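Local coordinates for protein alkaline serine protease (Pseudoalteromonas sp., PDB 1Y9Z) that probably cleaves peptide bonds as a cold-adapted, subtilisin-like serine protease whose catalytic alpha/beta domain carries an inserted beta-barrel domain, at residues V279-N284 / I306-N311. Numbering follows the deposited sequence.
Sequences VERVGN and IIVYSN
Ile-307 O accepts the N-H of Val-279, a backbone bond between the two parallel strands of a beta-alpha-beta unit, strand 275-280, helix 291-300 and strand 305-309, in the insert beta-barrel domain. Its neighbour Val-308 shares a sheet face with Val-279: their side chains run alongside, CG2 of Val-308 lying 3.8 Å from CG1 of Val-279. Val-308 also turns CG1 under one face of the Arg-281 guanidinium; a compact branched residue suits this layer, where helix 291-300 packs against the sheet. On the other sheet face, Tyr-309 has CG between its backbone N and carbonyl carbon (chi1 65°), which swings the ring across the neighbouring strand: Glu-280 CA sits over one ring face, a CH-pi contact 3.7 Å from the centroid. Beyond it, Tyr-309 OH bonds Glu-259, while the Glu-280 carboxylate pairs with Arg-338. Tyr-309 N binds Val-279 O, and Tyr-309 O takes Arg-281 N at 2.8 Å, carrying the parallel pattern one residue past the end of strand 275-280. Ser-310 is small enough for Arg-281 NH1 to approach; its OG meets the guanidinium edge in a weak bond of 3.3 Å, supplemented by a bridging water, and also bonds Gly-316 O. The bend in the arginine chain (chi3 -65°) brings NH1 there, while NE forms a salt bridge with Glu-291. Asn-311 closes the contact: its amide nitrogen bonds Arg-281 O and Asn-284 OD1, and weakly Gly-283 O, and a second water accepts from Arg-281 NH1, Asn-284 ND2 and Asn-311 N. A leucine in its place would probably leave the carbonyls of the 281-284 loop without this shared donor and free that loop to shift. Both Arg-281 O and Asn-284 OD1 lie close to the Asn-311 amide plane, yet ND2 stands above the Arg-281 carbonyl plane, 3.0 Å from its O.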
ATOM      1  N   VAL A 279      21.569 -12.308  -0.932  1.00 18.15           N
ATOM      2  CA  VAL A 279      21.190 -13.347  -1.879  1.00 18.50           C
ATOM      3  C   VAL A 279      20.047 -12.925  -2.791  1.00 18.73           C
ATOM      4  O   VAL A 279      19.086 -12.286  -2.358  1.00 17.95           O
ATOM      5  CB  VAL A 279      20.790 -14.649  -1.144  1.00 18.33           C
ATOM      6  CG1 VAL A 279      19.590 -14.397  -0.242  1.00 18.63           C
ATOM      7  CG2 VAL A 279      20.484 -15.746  -2.155  1.00 18.94           C
ATOM      8  N   GLU A 280      20.167 -13.280  -4.065  1.00 18.29           N
ATOM      9  CA  GLU A 280      19.138 -12.957  -5.037  1.00 18.70           C
ATOM     10  C   GLU A 280      17.974 -13.911  -4.821  1.00 17.87           C
ATOM     11  O   GLU A 280      18.171 -15.098  -4.557  1.00 18.51           O
ATOM     12  CB  GLU A 280      19.680 -13.115  -6.460  1.00 18.95           C
ATOM     13  CG  GLU A 280      18.675 -12.767  -7.548  1.00 21.45           C
ATOM     14  CD  GLU A 280      19.213 -13.041  -8.938  1.00 23.07           C
ATOM     15  OE1 GLU A 280      19.521 -14.213  -9.231  1.00 25.21           O
ATOM     16  OE2 GLU A 280      19.328 -12.085  -9.734  1.00 23.63           O
ATOM     17  N   ARG A 281      16.760 -13.386  -4.919  1.00 17.68           N
ATOM     18  CA  ARG A 281      15.567 -14.200  -4.743  1.00 16.96           C
ATOM     19  C   ARG A 281      15.420 -15.198  -5.890  1.00 18.49           C
ATOM     20  O   ARG A 281      15.547 -14.836  -7.059  1.00 18.84           O
ATOM     21  CB  ARG A 281      14.326 -13.300  -4.679  1.00 17.07           C
ATOM     22  CG  ARG A 281      13.005 -14.055  -4.665  1.00 16.49           C
ATOM     23  CD  ARG A 281      11.820 -13.106  -4.545  1.00 15.13           C
ATOM     24  NE  ARG A 281      11.819 -12.410  -3.260  1.00 14.83           N
ATOM     25  CZ  ARG A 281      11.924 -11.093  -3.111  1.00 14.30           C
ATOM     26  NH1 ARG A 281      12.036 -10.298  -4.168  1.00 13.72           N
ATOM     27  NH2 ARG A 281      11.927 -10.569  -1.894  1.00 14.07           N
ATOM     28  N   VAL A 282      15.173 -16.458  -5.545  1.00 18.52           N
ATOM     29  CA  VAL A 282      14.981 -17.503  -6.545  1.00 20.03           C
ATOM     30  C   VAL A 282      13.492 -17.814  -6.577  1.00 19.88           C
ATOM     31  O   VAL A 282      12.935 -18.323  -5.604  1.00 20.33           O
ATOM     32  CB  VAL A 282      15.760 -18.789  -6.192  1.00 19.73           C
ATOM     33  CG1 VAL A 282      15.448 -19.881  -7.208  1.00 21.21           C
ATOM     34  CG2 VAL A 282      17.251 -18.501  -6.174  1.00 20.76           C
ATOM     35  N   GLY A 283      12.852 -17.501  -7.698  1.00 20.36           N
ATOM     36  CA  GLY A 283      11.426 -17.732  -7.822  1.00 20.24           C
ATOM     37  C   GLY A 283      10.670 -16.506  -7.348  1.00 20.15           C
ATOM     38  O   GLY A 283      11.280 -15.508  -6.966  1.00 19.34           O
ATOM     39  N   ASN A 284       9.343 -16.573  -7.374  1.00 19.51           N
ATOM     40  CA  ASN A 284       8.511 -15.460  -6.932  1.00 19.03           C
ATOM     41  C   ASN A 284       7.180 -15.945  -6.390  1.00 19.16           C
ATOM     42  O   ASN A 284       6.669 -16.987  -6.804  1.00 19.94           O
ATOM     43  CB  ASN A 284       8.264 -14.474  -8.076  1.00 18.80           C
ATOM     44  CG  ASN A 284       9.419 -13.518  -8.279  1.00 18.68           C
ATOM     45  OD1 ASN A 284      10.049 -13.498  -9.335  1.00 20.13           O
ATOM     46  ND2 ASN A 284       9.704 -12.713  -7.260  1.00 15.17           N
ATOM     47  N   ILE A 306      20.242 -11.743   7.009  1.00 16.82           N
ATOM     48  CA  ILE A 306      19.983 -12.061   5.610  1.00 16.44           C
ATOM     49  C   ILE A 306      19.293 -10.943   4.838  1.00 16.21           C
ATOM     50  O   ILE A 306      18.354 -10.318   5.331  1.00 16.44           O
ATOM     51  CB  ILE A 306      19.121 -13.338   5.499  1.00 16.18           C
ATOM     52  CG1 ILE A 306      19.782 -14.478   6.278  1.00 17.20           C
ATOM     53  CG2 ILE A 306      18.954 -13.733   4.037  1.00 16.61           C
ATOM     54  CD1 ILE A 306      18.909 -15.705   6.439  1.00 17.35           C
ATOM     55  N   ILE A 307      19.769 -10.705   3.620  1.00 15.28           N
ATOM     56  CA  ILE A 307      19.206  -9.685   2.745  1.00 14.86           C
ATOM     57  C   ILE A 307      18.888 -10.309   1.393  1.00 15.58           C
ATOM     58  O   ILE A 307      19.793 -10.669   0.642  1.00 16.71           O
ATOM     59  CB  ILE A 307      20.186  -8.526   2.504  1.00 16.23           C
ATOM     60  CG1 ILE A 307      20.567  -7.871   3.833  1.00 15.86           C
ATOM     61  CG2 ILE A 307      19.549  -7.501   1.575  1.00 16.66           C
ATOM     62  CD1 ILE A 307      21.666  -6.834   3.704  1.00 17.05           C
ATOM     63  N   VAL A 308      17.601 -10.438   1.092  1.00 14.57           N
ATOM     64  CA  VAL A 308      17.161 -11.011  -0.174  1.00 14.88           C
ATOM     65  C   VAL A 308      16.791  -9.884  -1.128  1.00 15.05           C
ATOM     66  O   VAL A 308      16.013  -8.999  -0.768  1.00 14.85           O
ATOM     67  CB  VAL A 308      15.920 -11.906   0.023  1.00 14.12           C
ATOM     68  CG1 VAL A 308      15.441 -12.437  -1.321  1.00 14.55           C
ATOM     69  CG2 VAL A 308      16.247 -13.052   0.965  1.00 15.41           C
ATOM     70  N   TYR A 309      17.351  -9.898  -2.335  1.00 16.11           N
ATOM     71  CA  TYR A 309      17.014  -8.866  -3.304  1.00 16.06           C
ATOM     72  C   TYR A 309      16.280  -9.452  -4.503  1.00 16.78           C
ATOM     73  O   TYR A 309      16.479 -10.610  -4.871  1.00 16.68           O
ATOM     74  CB  TYR A 309      18.256  -8.074  -3.753  1.00 18.07           C
ATOM     75  CG  TYR A 309      19.320  -8.834  -4.517  1.00 17.89           C
ATOM     76  CD1 TYR A 309      20.263  -9.620  -3.854  1.00 17.92           C
ATOM     77  CD2 TYR A 309      19.424  -8.712  -5.904  1.00 18.92           C
ATOM     78  CE1 TYR A 309      21.290 -10.260  -4.553  1.00 19.08           C
ATOM     79  CE2 TYR A 309      20.444  -9.347  -6.611  1.00 18.37           C
ATOM     80  CZ  TYR A 309      21.374 -10.117  -5.930  1.00 19.32           C
ATOM     81  OH  TYR A 309      22.396 -10.730  -6.623  1.00 20.56           O
ATOM     82  N   SER A 310      15.414  -8.640  -5.094  1.00 17.19           N
ATOM     83  CA  SER A 310      14.602  -9.054  -6.231  1.00 17.21           C
ATOM     84  C   SER A 310      15.371  -9.551  -7.446  1.00 17.63           C
ATOM     85  O   SER A 310      16.461  -9.068  -7.756  1.00 17.17           O
ATOM     86  CB  SER A 310      13.693  -7.901  -6.661  1.00 17.33           C
ATOM     87  OG  SER A 310      12.853  -7.494  -5.595  1.00 16.85           O
ATOM     88  N   ASN A 311      14.780 -10.524  -8.134  1.00 17.31           N
ATOM     89  CA  ASN A 311      15.369 -11.077  -9.345  1.00 17.72           C
ATOM     90  C   ASN A 311      14.835 -10.267 -10.525  1.00 18.77           C
ATOM     91  O   ASN A 311      13.987  -9.392 -10.350  1.00 17.46           O
ATOM     92  CB  ASN A 311      14.994 -12.555  -9.499  1.00 16.97           C
ATOM     93  CG  ASN A 311      13.510 -12.806  -9.320  1.00 16.91           C
ATOM     94  OD1 ASN A 311      12.677 -12.188  -9.983  1.00 17.12           O
ATOM     95  ND2 ASN A 311      13.173 -13.722  -8.420  1.00 17.99           N
TER
HETATM   96  O   HOH W   1      12.077  -7.436  -2.941  1.00 15.24           O
HETATM   97  O   HOH W   2      11.705 -10.737  -7.124  1.00 15.86           O